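Local atomic coordinates of ABC transporter substrate binding protein (Ribose) (Agrobacterium vitis S4, PDB entry 4WT7), a protein that binds D-allitol in the cleft between two lobes and probably serves as the solute-binding component of a sugar ABC transporter. Residues W135-D140 with A168-Q173; L143-D148 with K246-D251. All blocks are in the same frame, centred on the assembly; numbering follows the deposited sequence.

Overall arrangement
Helix 134-148 serves both contacts, contact 1 through its first half and contact 2 through its last turns, and their centres lie about 11 Å apart. In contact 1 the helix packs on helix 165-178; in contact 2 it lies against strand 246-249 of the mixed sheet. Along the chain the segments alternate, 135-140, 143-148, 168-173, 246-251. The contacts meet where V250 touches both I137 and R170. Each second segment also delivers a ligand residue, R170 from contact 1 and D251 from contact 2, so both reach the same D-allitol, and in this protein the lobe's core and its sugar site share the same elements.

Contact 1: W135-D140 with A168-Q173; sequences WGIGKD and AIRYDQ. With X9X (D-allitol), chain C.
Two neighbouring helices of the lobe built on the mixed sheet, 134-148 and 165-178, meet here beside the sugar cleft, with W135, G138, I169 and Q173 at the interface. Their axes approach to 7.6 Å and cross at -40°. The approach is close because G138 has no side chain: its CA lies 4.1 Å from R170 CA, and Q173 CB rests against the G138 carbonyl carbon. I169 points its CG2 methyl at the W135 indole, a CH-pi contact 3.5 Å from the centroid of the five-membered ring and almost on its normal, while I169 CD1 reaches the six-membered ring near CZ2. Q173, bent at chi2, brings its amide to the indole edge with the two planes 75° apart. From there Q173 NE2 donates to W135 O (3.3 Å, 151°), approaching from the face opposite to K139 N, the helical donor to the same oxygen. One water donates to both G138 O and R170 O, joining the two backbones. This is a helix pair of the type I periplasmic binding protein fold, and on its cleft side R170 extends alongside I137 CG2. R170 NH1 donates to D-allitol OAD (3.0 Å) and R170 NH2 to OAB (3.1 Å), while R170 NE donates to N134 OD1 and NH1 also to A225 O, fixing the guanidinium's rotation.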
loop_
_atom_site.group_PDB
_atom_site.type_symbol
_atom_site.label_atom_id
_atom_site.label_comp_id
_atom_site.label_asym_id
_atom_site.label_seq_id
_atom_site.Cartn_x
_atom_site.Cartn_y
_atom_site.Cartn_z
ATOM N N TRP A 135 -7.206 -8.310 3.953
ATOM C CA TRP A 135 -7.661 -8.936 5.175
ATOM C C TRP A 135 -6.613 -9.938 5.664
ATOM O O TRP A 135 -6.250 -9.950 6.854
ATOM C CB TRP A 135 -9.006 -9.579 4.925
ATOM C CG TRP A 135 -10.064 -8.546 4.629
ATOM C CD1 TRP A 135 -10.784 -7.857 5.555
ATOM C CD2 TRP A 135 -10.509 -8.075 3.345
ATOM N NE1 TRP A 135 -11.647 -7.018 4.946
ATOM C CE2 TRP A 135 -11.513 -7.129 3.580
ATOM C CE3 TRP A 135 -10.183 -8.396 2.014
ATOM C CZ2 TRP A 135 -12.176 -6.438 2.545
ATOM C CZ3 TRP A 135 -10.849 -7.720 0.979
ATOM C CH2 TRP A 135 -11.832 -6.754 1.256
ATOM N N GLY A 136 -6.105 -10.733 4.726
ATOM C CA GLY A 136 -5.033 -11.699 4.993
ATOM C C GLY A 136 -3.786 -10.974 5.469
ATOM O O GLY A 136 -3.242 -11.321 6.507
ATOM N N ILE A 137 -3.344 -9.964 4.713
ATOM C CA ILE A 137 -2.181 -9.178 5.095
ATOM C C ILE A 137 -2.310 -8.628 6.514
ATOM O O ILE A 137 -1.416 -8.788 7.356
ATOM C CB ILE A 137 -1.979 -8.007 4.133
ATOM C CG1 ILE A 137 -1.315 -8.515 2.852
ATOM C CG2 ILE A 137 -1.084 -6.925 4.769
ATOM C CD1 ILE A 137 -1.046 -7.434 1.840
ATOM N N GLY A 138 -3.421 -7.955 6.776
ATOM C CA GLY A 138 -3.544 -7.227 8.015
ATOM C C GLY A 138 -3.629 -8.176 9.173
ATOM O O GLY A 138 -3.028 -7.922 10.215
ATOM N N LYS A 139 -4.340 -9.289 9.001
ATOM C CA LYS A 139 -4.435 -10.278 10.079
ATOM C C LYS A 139 -3.077 -10.983 10.349
ATOM O O LYS A 139 -2.672 -11.228 11.502
ATOM C CB LYS A 139 -5.522 -11.310 9.717
ATOM C CG LYS A 139 -5.220 -12.710 10.237
ATOM C CD LYS A 139 -5.910 -13.774 9.438
ATOM C CE LYS A 139 -5.077 -14.270 8.296
ATOM N NZ LYS A 139 -4.684 -15.680 8.542
ATOM N N ASP A 140 -2.393 -11.352 9.279
ATOM C CA ASP A 140 -1.128 -12.006 9.415
ATOM C C ASP A 140 -0.120 -11.096 10.112
ATOM O O ASP A 140 0.633 -11.552 10.961
ATOM C CB ASP A 140 -0.581 -12.432 8.044
ATOM C CG ASP A 140 -1.328 -13.626 7.442
ATOM O OD1 ASP A 140 -1.976 -14.415 8.174
ATOM O OD2 ASP A 140 -1.259 -13.758 6.211
ATOM N N ALA A 168 -6.944 1.055 5.206
ATOM C CA ALA A 168 -8.091 0.936 6.097
ATOM C C ALA A 168 -8.249 -0.521 6.489
ATOM O O ALA A 168 -8.471 -0.862 7.644
ATOM C CB ALA A 168 -9.361 1.415 5.403
ATOM N N ILE A 169 -8.153 -1.403 5.507
ATOM C CA ILE A 169 -8.363 -2.824 5.813
ATOM C C ILE A 169 -7.266 -3.320 6.755
ATOM O O ILE A 169 -7.533 -4.087 7.697
ATOM C CB ILE A 169 -8.434 -3.675 4.515
ATOM C CG1 ILE A 169 -9.608 -3.202 3.630
ATOM C CG2 ILE A 169 -8.534 -5.188 4.816
ATOM C CD1 ILE A 169 -9.554 -3.877 2.190
ATOM N N ARG A 170 -6.026 -2.913 6.501
ATOM C CA ARG A 170 -4.927 -3.380 7.329
ATOM C C ARG A 170 -5.130 -2.898 8.762
ATOM O O ARG A 170 -4.939 -3.658 9.706
ATOM C CB ARG A 170 -3.572 -2.897 6.783
ATOM C CG ARG A 170 -3.128 -3.607 5.490
ATOM C CD ARG A 170 -2.142 -2.795 4.681
ATOM N NE ARG A 170 -2.138 -3.200 3.280
ATOM C CZ ARG A 170 -1.508 -2.554 2.298
ATOM N NH1 ARG A 170 -0.791 -1.458 2.533
ATOM N NH2 ARG A 170 -1.626 -2.983 1.077
ATOM N N TYR A 171 -5.558 -1.643 8.926
ATOM C CA TYR A 171 -5.773 -1.112 10.259
ATOM C C TYR A 171 -6.919 -1.851 10.942
ATOM O O TYR A 171 -6.777 -2.309 12.093
ATOM C CB TYR A 171 -6.031 0.392 10.219
ATOM C CG TYR A 171 -6.381 0.929 11.574
ATOM C CD1 TYR A 171 -5.405 1.102 12.555
ATOM C CD2 TYR A 171 -7.688 1.218 11.899
ATOM C CE1 TYR A 171 -5.739 1.592 13.803
ATOM C CE2 TYR A 171 -8.026 1.717 13.157
ATOM C CZ TYR A 171 -7.039 1.912 14.099
ATOM O OH TYR A 171 -7.396 2.387 15.353
ATOM N N ASP A 172 -8.038 -2.002 10.239
ATOM C CA ASP A 172 -9.179 -2.733 10.783
ATOM C C ASP A 172 -8.795 -4.123 11.286
ATOM O O ASP A 172 -9.269 -4.609 12.320
ATOM C CB ASP A 172 -10.294 -2.851 9.725
ATOM C CG ASP A 172 -11.029 -1.558 9.522
ATOM O OD1 ASP A 172 -10.806 -0.605 10.306
ATOM O OD2 ASP A 172 -11.829 -1.456 8.583
ATOM N N GLN A 173 -7.900 -4.777 10.558
ATOM C CA GLN A 173 -7.500 -6.114 10.953
ATOM C C GLN A 173 -6.627 -6.100 12.201
ATOM O O GLN A 173 -6.715 -7.008 13.025
ATOM C CB GLN A 173 -6.816 -6.812 9.801
ATOM C CG GLN A 173 -7.773 -7.093 8.658
ATOM C CD GLN A 173 -8.918 -8.022 9.090
ATOM O OE1 GLN A 173 -9.993 -7.583 9.528
ATOM N NE2 GLN A 173 -8.660 -9.313 8.999
HETATM O OAA X9X C . -1.439 4.912 0.505
HETATM C CAG X9X C . -0.171 4.688 1.007
HETATM C CAI X9X C . 0.460 3.354 0.779
HETATM O OAC X9X C . -0.144 2.345 1.552
HETATM C CAK X9X C . 0.548 3.037 -0.685
HETATM O OAE X9X C . 1.172 4.120 -1.260
HETATM C CAL X9X C . 1.453 1.833 -0.952
HETATM O OAF X9X C . 2.716 2.020 -0.413
HETATM C CAJ X9X C . 0.901 0.467 -0.597
HETATM O OAD X9X C . 1.030 0.138 0.743
HETATM C CAH X9X C . -0.511 0.185 -1.068
HETATM O OAB X9X C . -0.798 -1.170 -1.340
HETATM O O HOH W 1 -2.442 -5.265 10.585
#

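Contact 2: L143-D148 with K246-D251; sequences LQLVSD and KTYGVD. With X9X (D-allitol), chain C.
Y248 and L145 set the geometry of this helix-on-strand contact: the tyrosine ring presents one face to the helix, and L145 CB sits over its centre, 3.9 Å from the centroid and almost on the normal, a CH-pi contact. With CG anti to the backbone N (chi1 -177°), the leucine side chain runs on across the same ring, and its CD1 comes to 3.6 Å from Y248 CD2. Q144 CG approaches Y248 CE1 loosely, the two side chains crossing at about a right angle. D148 OD2 lies at the ring edge, in its plane, while the carboxylate itself is turned 41° from the ring. Y248 OH appears to donate to D148 OD2 in a very short bond, but the hydroxyl is crowded in the model and its exact position is doubtful. Helix 134-148 here runs nearly antiparallel to strand 246-249 (170°), covering one face of the mixed sheet in the alpha/beta arrangement of periplasmic binding proteins; A268 and A269 of the neighbouring strand 267-272 also touch the ring. A bend at chi2 turns the Q144 amide along its own helix toward D148, where NE2 donates to D148 OD1 (3.2 Å), meeting that oxygen from above the carboxylate plane, while Q144 OE1 accepts from N307. At the strand's start, K246 CD rests against D148 CB, 4.0 Å away. Beyond the strand the chain turns at V250 toward the cleft, where D251 OD1 accepts from D-allitol OAD (2.7 Å) and D251 OD2 from OAF (2.6 Å), with Q273 NE2 also bonded to D251 OD1.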
loop_
_atom_site.group_PDB
_atom_site.type_symbol
_atom_site.label_atom_id
_atom_site.label_comp_id
_atom_site.label_asym_id
_atom_site.label_seq_id
_atom_site.Cartn_x
_atom_site.Cartn_y
_atom_site.Cartn_z
ATOM N N LEU A 143 -1.106 -10.799 13.853
ATOM C CA LEU A 143 -0.847 -12.004 14.631
ATOM C C LEU A 143 0.654 -12.143 14.895
ATOM O O LEU A 143 1.076 -12.577 15.967
ATOM C CB LEU A 143 -1.419 -13.246 13.934
ATOM C CG LEU A 143 -2.951 -13.322 13.981
ATOM C CD1 LEU A 143 -3.495 -14.371 12.997
ATOM C CD2 LEU A 143 -3.397 -13.655 15.383
ATOM N N GLN A 144 1.454 -11.770 13.906
ATOM C CA GLN A 144 2.896 -11.798 14.070
ATOM C C GLN A 144 3.280 -10.832 15.187
ATOM O O GLN A 144 4.065 -11.162 16.074
ATOM C CB GLN A 144 3.599 -11.421 12.771
ATOM C CG GLN A 144 5.133 -11.389 12.909
ATOM C CD GLN A 144 5.739 -12.732 12.617
ATOM O OE1 GLN A 144 5.553 -13.265 11.531
ATOM N NE2 GLN A 144 6.452 -13.298 13.580
ATOM N N LEU A 145 2.716 -9.634 15.127
ATOM C CA LEU A 145 3.001 -8.599 16.101
ATOM C C LEU A 145 2.680 -9.119 17.505
ATOM O O LEU A 145 3.523 -9.077 18.401
ATOM C CB LEU A 145 2.238 -7.296 15.767
ATOM C CG LEU A 145 2.528 -6.091 16.700
ATOM C CD1 LEU A 145 2.216 -4.755 16.050
ATOM C CD2 LEU A 145 1.721 -6.189 17.970
ATOM N N VAL A 146 1.464 -9.638 17.685
ATOM C CA VAL A 146 0.988 -10.117 18.985
ATOM C C VAL A 146 1.875 -11.255 19.520
ATOM O O VAL A 146 2.408 -11.187 20.654
ATOM C CB VAL A 146 -0.506 -10.552 18.909
ATOM C CG1 VAL A 146 -0.906 -11.396 20.120
ATOM C CG2 VAL A 146 -1.412 -9.323 18.804
ATOM N N SER A 147 2.040 -12.295 18.717
ATOM C CA SER A 147 2.977 -13.371 19.072
ATOM C C SER A 147 4.344 -12.782 19.497
ATOM O O SER A 147 4.847 -13.077 20.577
ATOM C CB SER A 147 3.091 -14.381 17.923
ATOM O OG SER A 147 4.206 -15.250 18.069
ATOM N N ASP A 148 4.890 -11.880 18.690
ATOM C CA ASP A 148 6.204 -11.307 18.943
ATOM C C ASP A 148 6.329 -10.606 20.298
ATOM O O ASP A 148 7.422 -10.587 20.907
ATOM C CB ASP A 148 6.550 -10.277 17.871
ATOM C CG ASP A 148 7.143 -10.885 16.591
ATOM O OD1 ASP A 148 7.264 -12.118 16.457
ATOM O OD2 ASP A 148 7.473 -10.087 15.693
ATOM N N LYS A 246 9.917 -3.360 18.615
ATOM C CA LYS A 246 9.844 -4.027 17.296
ATOM C C LYS A 246 8.954 -3.266 16.318
ATOM O O LYS A 246 7.908 -2.740 16.698
ATOM C CB LYS A 246 9.287 -5.451 17.441
ATOM C CG LYS A 246 10.209 -6.412 18.223
ATOM C CD LYS A 246 9.481 -7.714 18.613
ATOM C CE LYS A 246 10.429 -8.717 19.251
ATOM N NZ LYS A 246 11.135 -8.094 20.375
ATOM N N THR A 247 9.337 -3.236 15.045
ATOM C CA THR A 247 8.513 -2.531 14.058
ATOM C C THR A 247 7.883 -3.462 13.020
ATOM O O THR A 247 8.386 -4.555 12.750
ATOM C CB THR A 247 9.281 -1.357 13.376
ATOM O OG1 THR A 247 10.172 -1.853 12.357
ATOM C CG2 THR A 247 10.088 -0.589 14.433
ATOM N N TYR A 248 6.780 -2.984 12.428
ATOM C CA TYR A 248 5.937 -3.817 11.576
ATOM C C TYR A 248 5.388 -3.003 10.414
ATOM O O TYR A 248 5.047 -1.851 10.590
ATOM C CB TYR A 248 4.774 -4.380 12.407
ATOM C CG TYR A 248 5.251 -5.306 13.486
ATOM C CD1 TYR A 248 5.468 -6.660 13.228
ATOM C CD2 TYR A 248 5.537 -4.827 14.747
ATOM C CE1 TYR A 248 5.925 -7.505 14.196
ATOM C CE2 TYR A 248 6.046 -5.676 15.737
ATOM C CZ TYR A 248 6.234 -7.009 15.454
ATOM O OH TYR A 248 6.710 -7.843 16.441
ATOM N N GLY A 249 5.308 -3.616 9.231
ATOM C CA GLY A 249 4.754 -2.934 8.076
ATOM C C GLY A 249 4.458 -3.797 6.851
ATOM O O GLY A 249 4.516 -5.037 6.882
ATOM N N VAL A 250 4.145 -3.107 5.758
ATOM C CA VAL A 250 3.721 -3.754 4.541
ATOM C C VAL A 250 4.336 -3.079 3.322
ATOM O O VAL A 250 4.602 -1.871 3.350
ATOM C CB VAL A 250 2.166 -3.655 4.436
ATOM C CG1 VAL A 250 1.660 -4.331 3.194
ATOM C CG2 VAL A 250 1.519 -4.212 5.675
ATOM N N ASP A 251 4.541 -3.889 2.277
ATOM C CA ASP A 251 4.972 -3.518 0.917
ATOM C C ASP A 251 6.201 -4.351 0.476
ATOM O O ASP A 251 6.322 -4.717 -0.697
ATOM C CB ASP A 251 5.295 -2.027 0.758
ATOM C CG ASP A 251 4.061 -1.161 0.668
ATOM O OD1 ASP A 251 2.956 -1.708 0.820
ATOM O OD2 ASP A 251 4.222 0.081 0.492
HETATM O OAA X9X C . -1.439 4.912 0.505
HETATM C CAG X9X C . -0.171 4.688 1.007
HETATM C CAI X9X C . 0.460 3.354 0.779
HETATM O OAC X9X C . -0.144 2.345 1.552
HETATM C CAK X9X C . 0.548 3.037 -0.685
HETATM O OAE X9X C . 1.172 4.120 -1.260
HETATM C CAL X9X C . 1.453 1.833 -0.952
HETATM O OAF X9X C . 2.716 2.020 -0.413
HETATM C CAJ X9X C . 0.901 0.467 -0.597
HETATM O OAD X9X C . 1.030 0.138 0.743
HETATM C CAH X9X C . -0.511 0.185 -1.068
HETATM O OAB X9X C . -0.798 -1.170 -1.340
#